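Local coordinates for putative cytochrome P450 154A1 (Streptomyces coelicolor, PDB 1ODO), which is a putative cytochrome P450, a haem-containing protein that in this crystal also binds 4-phenyl-1H-imidazole, at residues Ser318-Glu330 against Arg339-Val351. Sequence-based numbering, arbitrary orientation.
Sequences SYAAANRHPDWHE and RTVKEHLAFGHGV. With HEM (protoporphyrin IX containing Fe), chain B.
Over one face of the Trp328 indole lies the carbonyl O of Glu343, toward the rim, with His329 NE2 above the ring centre. At the edge NE1 donates almost straight (179°) in the indole plane to Glu343 OE2, 2.7 Å away, reaching it from its anti side and somewhat out of the carboxylate plane; CG of Trp328, anti to the backbone N (chi1 -164°), swings the ring across to Glu343. His329 works edge-on as well: NE2 gives a more bent bond (130°) to Glu343 O at 2.8 Å, and a water at ND1 links the ring to Arg339 NH1 and Val341 O. The Tyr319 ring carries Leu345 O on one face, 3.2 Å from CG, while OH at its edge donates to haem propionate O1D at 2.5 Å. Leu345 touches both aromatics, CB 3.6 Å from Tyr319 CD2 and CG 3.8 Å from Trp328 CH2, and its backbone N is held by Asn323 OD1 at 2.7 Å. Arg339 NH1 reaches Glu330 O in the guanidinium plane; NH2 bonds Asp331 O, and NE forms a salt bridge with Glu281 OE2, consistent with the P450 ERR triad, Glu281 and Arg284 fitting the ExxR motif of helix 275-285. Thus a segment running toward the probable haem-binding loop of Cys354 is fastened to helix 319-322 and the turn and loop after it, with helix 275-285 touching His329 and Phe347 and helix 46-52 touching Tyr319 and Trp328.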
loop_
_atom_site.group_PDB
_atom_site.type_symbol
_atom_site.label_atom_id
_atom_site.label_comp_id
_atom_site.label_asym_id
_atom_site.label_seq_id
_atom_site.Cartn_x
_atom_site.Cartn_y
_atom_site.Cartn_z
ATOM N N SER A 318 -5.986 11.150 -3.666
ATOM C CA SER A 318 -4.723 11.117 -4.408
ATOM C C SER A 318 -3.584 11.514 -3.469
ATOM O O SER A 318 -3.073 12.635 -3.506
ATOM C CB SER A 318 -4.811 12.063 -5.610
ATOM O OG SER A 318 -5.773 11.584 -6.542
ATOM N N TYR A 319 -3.198 10.556 -2.631
ATOM C CA TYR A 319 -2.142 10.718 -1.638
ATOM C C TYR A 319 -0.757 11.150 -2.094
ATOM O O TYR A 319 -0.144 12.022 -1.470
ATOM C CB TYR A 319 -2.027 9.421 -0.839
ATOM C CG TYR A 319 -3.272 9.101 -0.045
ATOM C CD1 TYR A 319 -3.729 7.790 0.071
ATOM C CD2 TYR A 319 -3.973 10.105 0.624
ATOM C CE1 TYR A 319 -4.854 7.484 0.838
ATOM C CE2 TYR A 319 -5.097 9.810 1.396
ATOM C CZ TYR A 319 -5.528 8.496 1.497
ATOM O OH TYR A 319 -6.633 8.196 2.262
ATOM N N ALA A 320 -0.254 10.533 -3.158
ATOM C CA ALA A 320 1.069 10.872 -3.669
ATOM C C ALA A 320 1.152 12.340 -4.066
ATOM O O ALA A 320 2.102 13.032 -3.696
ATOM C CB ALA A 320 1.419 9.982 -4.859
ATOM N N ALA A 321 0.154 12.814 -4.807
ATOM C CA ALA A 321 0.127 14.209 -5.247
ATOM C C ALA A 321 -0.044 15.144 -4.054
ATOM O O ALA A 321 0.558 16.219 -4.005
ATOM C CB ALA A 321 -1.007 14.422 -6.245
ATOM N N ALA A 322 -0.866 14.728 -3.095
ATOM C CA ALA A 322 -1.120 15.527 -1.902
ATOM C C ALA A 322 0.129 15.665 -1.035
ATOM O O ALA A 322 0.368 16.722 -0.445
ATOM C CB ALA A 322 -2.253 14.903 -1.086
ATOM N N ASN A 323 0.925 14.603 -0.957
ATOM C CA ASN A 323 2.143 14.636 -0.152
ATOM C C ASN A 323 3.136 15.671 -0.672
ATOM O O ASN A 323 4.053 16.069 0.044
ATOM C CB ASN A 323 2.828 13.268 -0.136
ATOM C CG ASN A 323 2.134 12.267 0.774
ATOM O OD1 ASN A 323 1.235 12.614 1.543
ATOM N ND2 ASN A 323 2.570 11.012 0.702
ATOM N N ARG A 324 2.952 16.095 -1.921
ATOM C CA ARG A 324 3.836 17.083 -2.537
ATOM C C ARG A 324 3.162 18.432 -2.752
ATOM O O ARG A 324 3.653 19.263 -3.520
ATOM C CB ARG A 324 4.358 16.548 -3.877
ATOM C CG ARG A 324 5.393 15.419 -3.740
ATOM C CD ARG A 324 5.466 14.595 -5.022
ATOM N NE ARG A 324 6.511 13.569 -5.010
ATOM C CZ ARG A 324 7.658 13.666 -5.678
ATOM N NH1 ARG A 324 7.913 14.749 -6.405
ATOM N NH2 ARG A 324 8.535 12.672 -5.654
ATOM N N HIS A 325 2.040 18.652 -2.073
ATOM C CA HIS A 325 1.305 19.909 -2.200
ATOM C C HIS A 325 2.169 21.035 -1.633
ATOM O O HIS A 325 2.619 20.970 -0.489
ATOM C CB HIS A 325 -0.028 19.803 -1.457
ATOM C CG HIS A 325 -0.999 20.890 -1.801
ATOM N ND1 HIS A 325 -0.858 22.185 -1.351
ATOM C CD2 HIS A 325 -2.122 20.873 -2.556
ATOM C CE1 HIS A 325 -1.855 22.918 -1.814
ATOM N NE2 HIS A 325 -2.636 22.146 -2.547
ATOM N N PRO A 326 2.404 22.090 -2.433
ATOM C CA PRO A 326 3.225 23.242 -2.047
ATOM C C PRO A 326 2.829 24.047 -0.811
ATOM O O PRO A 326 3.652 24.796 -0.278
ATOM C CB PRO A 326 3.254 24.085 -3.322
ATOM C CG PRO A 326 1.925 23.795 -3.942
ATOM C CD PRO A 326 1.805 22.297 -3.763
ATOM N N ASP A 327 1.585 23.927 -0.358
ATOM C CA ASP A 327 1.171 24.673 0.828
ATOM C C ASP A 327 1.398 23.814 2.069
ATOM O O ASP A 327 1.268 24.285 3.197
ATOM C CB ASP A 327 -0.300 25.096 0.732
ATOM C CG ASP A 327 -0.460 26.575 0.397
ATOM O OD1 ASP A 327 0.360 27.096 -0.389
ATOM O OD2 ASP A 327 -1.406 27.214 0.908
ATOM N N TRP A 328 1.745 22.547 1.854
ATOM C CA TRP A 328 1.988 21.634 2.970
ATOM C C TRP A 328 3.479 21.532 3.289
ATOM O O TRP A 328 3.892 21.681 4.443
ATOM C CB TRP A 328 1.450 20.237 2.648
ATOM C CG TRP A 328 1.313 19.350 3.858
ATOM C CD1 TRP A 328 1.490 19.709 5.168
ATOM C CD2 TRP A 328 0.907 17.976 3.872
ATOM N NE1 TRP A 328 1.212 18.643 5.995
ATOM C CE2 TRP A 328 0.851 17.568 5.227
ATOM C CE3 TRP A 328 0.581 17.050 2.875
ATOM C CZ2 TRP A 328 0.480 16.272 5.605
ATOM C CZ3 TRP A 328 0.214 15.759 3.253
ATOM C CH2 TRP A 328 0.166 15.385 4.605
ATOM N N HIS A 329 4.274 21.284 2.252
ATOM C CA HIS A 329 5.722 21.150 2.382
ATOM C C HIS A 329 6.465 22.059 1.405
ATOM O O HIS A 329 6.128 22.114 0.226
ATOM C CB HIS A 329 6.126 19.701 2.095
ATOM C CG HIS A 329 5.552 18.709 3.058
ATOM N ND1 HIS A 329 6.057 18.527 4.326
ATOM C CD2 HIS A 329 4.510 17.850 2.940
ATOM C CE1 HIS A 329 5.354 17.597 4.949
ATOM N NE2 HIS A 329 4.409 17.172 4.130
ATOM N N GLU A 330 7.478 22.772 1.883
ATOM C CA GLU A 330 8.224 23.642 0.984
ATOM C C GLU A 330 9.212 22.763 0.228
ATOM O O GLU A 330 9.697 21.767 0.770
ATOM C CB GLU A 330 8.931 24.749 1.765
ATOM C CG GLU A 330 7.953 25.822 2.226
ATOM C CD GLU A 330 8.630 27.066 2.751
ATOM O OE1 GLU A 330 9.422 27.675 2.001
ATOM O OE2 GLU A 330 8.361 27.438 3.912
ATOM N N ARG A 339 13.887 17.124 7.145
ATOM C CA ARG A 339 12.665 17.911 7.350
ATOM C C ARG A 339 12.138 17.901 8.774
ATOM O O ARG A 339 12.031 16.846 9.400
ATOM C CB ARG A 339 11.540 17.417 6.437
ATOM C CG ARG A 339 11.696 17.779 4.985
ATOM C CD ARG A 339 10.605 17.120 4.144
ATOM N NE ARG A 339 10.858 17.321 2.724
ATOM C CZ ARG A 339 10.611 18.453 2.072
ATOM N NH1 ARG A 339 10.087 19.493 2.710
ATOM N NH2 ARG A 339 10.912 18.550 0.788
ATOM N N THR A 340 11.792 19.080 9.279
ATOM C CA THR A 340 11.262 19.198 10.630
ATOM C C THR A 340 9.811 18.714 10.604
ATOM O O THR A 340 9.348 18.062 11.537
ATOM C CB THR A 340 11.311 20.658 11.127
ATOM O OG1 THR A 340 12.679 21.065 11.270
ATOM C CG2 THR A 340 10.606 20.791 12.468
ATOM N N VAL A 341 9.098 19.046 9.531
ATOM C CA VAL A 341 7.701 18.640 9.378
ATOM C C VAL A 341 7.732 17.415 8.467
ATOM O O VAL A 341 8.004 17.528 7.270
ATOM C CB VAL A 341 6.855 19.746 8.721
ATOM C CG1 VAL A 341 5.409 19.278 8.575
ATOM C CG2 VAL A 341 6.915 21.015 9.559
ATOM N N LYS A 342 7.446 16.251 9.038
ATOM C CA LYS A 342 7.455 15.000 8.284
ATOM C C LYS A 342 6.096 14.368 7.981
ATOM O O LYS A 342 6.041 13.272 7.423
ATOM C CB LYS A 342 8.309 13.974 9.038
ATOM C CG LYS A 342 9.697 14.474 9.449
ATOM C CD LYS A 342 10.401 13.452 10.347
ATOM C CE LYS A 342 11.790 13.924 10.771
ATOM N NZ LYS A 342 12.658 14.205 9.588
ATOM N N GLU A 343 5.007 15.037 8.340
ATOM C CA GLU A 343 3.680 14.478 8.085
ATOM C C GLU A 343 3.375 14.201 6.623
ATOM O O GLU A 343 3.763 14.958 5.732
ATOM C CB GLU A 343 2.593 15.377 8.683
ATOM C CG GLU A 343 2.881 16.857 8.597
ATOM C CD GLU A 343 1.822 17.690 9.292
ATOM O OE1 GLU A 343 1.444 17.342 10.433
ATOM O OE2 GLU A 343 1.374 18.695 8.705
ATOM N N HIS A 344 2.673 13.096 6.391
ATOM C CA HIS A 344 2.299 12.684 5.048
ATOM C C HIS A 344 1.003 11.881 5.119
ATOM O O HIS A 344 0.524 11.549 6.208
ATOM C CB HIS A 344 3.394 11.811 4.438
ATOM C CG HIS A 344 3.595 10.522 5.166
ATOM N ND1 HIS A 344 4.645 10.310 6.034
ATOM C CD2 HIS A 344 2.839 9.399 5.209
ATOM C CE1 HIS A 344 4.524 9.113 6.583
ATOM N NE2 HIS A 344 3.436 8.541 6.100
ATOM N N LEU A 345 0.462 11.550 3.953
ATOM C CA LEU A 345 -0.777 10.785 3.849
ATOM C C LEU A 345 -0.585 9.412 3.200
ATOM O O LEU A 345 -1.527 8.844 2.646
ATOM C CB LEU A 345 -1.806 11.585 3.044
ATOM C CG LEU A 345 -2.414 12.785 3.778
ATOM C CD1 LEU A 345 -3.169 13.676 2.803
ATOM C CD2 LEU A 345 -3.350 12.274 4.866
ATOM N N ALA A 346 0.629 8.874 3.266
ATOM C CA ALA A 346 0.892 7.566 2.669
ATOM C C ALA A 346 0.005 6.473 3.275
ATOM O O ALA A 346 -0.361 5.513 2.592
ATOM C CB ALA A 346 2.366 7.198 2.839
ATOM N N PHE A 347 -0.337 6.624 4.553
ATOM C CA PHE A 347 -1.178 5.650 5.255
ATOM C C PHE A 347 -2.617 6.114 5.439
ATOM O O PHE A 347 -3.406 5.450 6.107
ATOM C CB PHE A 347 -0.602 5.357 6.639
ATOM C CG PHE A 347 0.715 4.634 6.618
ATOM C CD1 PHE A 347 1.821 5.161 7.282
ATOM C CD2 PHE A 347 0.837 3.401 5.985
ATOM C CE1 PHE A 347 3.030 4.465 7.319
ATOM C CE2 PHE A 347 2.039 2.701 6.018
ATOM C CZ PHE A 347 3.139 3.236 6.689
ATOM N N GLY A 348 -2.964 7.252 4.856
ATOM C CA GLY A 348 -4.318 7.740 5.007
ATOM C C GLY A 348 -4.428 8.646 6.217
ATOM O O GLY A 348 -3.427 9.152 6.723
ATOM N N HIS A 349 -5.649 8.837 6.700
ATOM C CA HIS A 349 -5.886 9.695 7.854
ATOM C C HIS A 349 -7.253 9.362 8.414
ATOM O O HIS A 349 -8.192 9.147 7.659
ATOM C CB HIS A 349 -5.857 11.161 7.396
ATOM C CG HIS A 349 -6.002 12.154 8.507
ATOM N ND1 HIS A 349 -7.162 12.867 8.723
ATOM C CD2 HIS A 349 -5.126 12.567 9.453
ATOM C CE1 HIS A 349 -6.993 13.678 9.751
ATOM N NE2 HIS A 349 -5.766 13.517 10.213
ATOM N N GLY A 350 -7.374 9.310 9.734
ATOM C CA GLY A 350 -8.668 8.999 10.312
ATOM C C GLY A 350 -8.863 7.556 10.736
ATOM O O GLY A 350 -7.896 6.825 10.960
ATOM N N VAL A 351 -10.124 7.144 10.828
ATOM C CA VAL A 351 -10.467 5.786 11.236
ATOM C C VAL A 351 -9.952 4.662 10.352
ATOM O O VAL A 351 -9.742 3.547 10.831
ATOM C CB VAL A 351 -11.998 5.624 11.408
ATOM C CG1 VAL A 351 -12.489 6.578 12.485
ATOM C CG2 VAL A 351 -12.720 5.879 10.092
HETATM C CHA HEM B . -5.433 0.568 4.580
HETATM C CHB HEM B . -3.188 -3.318 6.324
HETATM C CHC HEM B . 1.001 -1.708 4.542
HETATM C CHD HEM B . -1.259 2.152 2.790
HETATM C C1A HEM B . -5.210 -0.622 5.230
HETATM C C2A HEM B . -6.213 -1.434 5.909
HETATM C C3A HEM B . -5.590 -2.519 6.390
HETATM C C4A HEM B . -4.182 -2.420 6.036
HETATM C CMA HEM B . -6.208 -3.689 7.177
HETATM C CAA HEM B . -7.708 -1.062 6.018
HETATM C CBA HEM B . -7.947 -0.102 7.198
HETATM C CGA HEM B . -9.393 0.349 7.397
HETATM O O1A HEM B . -10.076 0.523 6.327
HETATM O O2A HEM B . -9.799 0.522 8.545
HETATM C C1B HEM B . -1.862 -3.231 5.990
HETATM C C2B HEM B . -0.865 -4.233 6.324
HETATM C C3B HEM B . 0.322 -3.784 5.824
HETATM C C4B HEM B . 0.070 -2.513 5.183
HETATM C CMB HEM B . -1.154 -5.537 7.096
HETATM C CAB HEM B . 1.712 -4.448 5.885
HETATM C CBB HEM B . 2.293 -4.577 7.303
HETATM C C1C HEM B . 0.744 -0.498 3.912
HETATM C C2C HEM B . 1.769 0.312 3.235
HETATM C C3C HEM B . 1.134 1.397 2.736
HETATM C C4C HEM B . -0.262 1.268 3.102
HETATM C CMC HEM B . 3.273 -0.095 3.154
HETATM C CAC HEM B . 1.667 2.600 1.915
HETATM C CBC HEM B . 2.947 3.275 2.422
HETATM C C1D HEM B . -2.586 2.071 3.109
HETATM C C2D HEM B . -3.603 3.028 2.737
HETATM C C3D HEM B . -4.781 2.581 3.231
HETATM C C4D HEM B . -4.498 1.347 3.928
HETATM C CMD HEM B . -3.342 4.303 1.910
HETATM C CAD HEM B . -6.151 3.252 3.050
HETATM C CBD HEM B . -6.412 4.568 3.791
HETATM C CGD HEM B . -7.793 5.033 3.383
HETATM O O1D HEM B . -7.894 6.026 2.652
HETATM O O2D HEM B . -8.755 4.340 3.786
HETATM N NA HEM B . -3.987 -1.242 5.331
HETATM N NB HEM B . -1.267 -2.191 5.284
HETATM N NC HEM B . -0.483 0.111 3.821
HETATM N ND HEM B . -3.149 1.029 3.841
HETATM FE FE HEM B . -2.226 -0.553 4.574
HETATM O O HOH W 1 8.434 19.705 5.211
#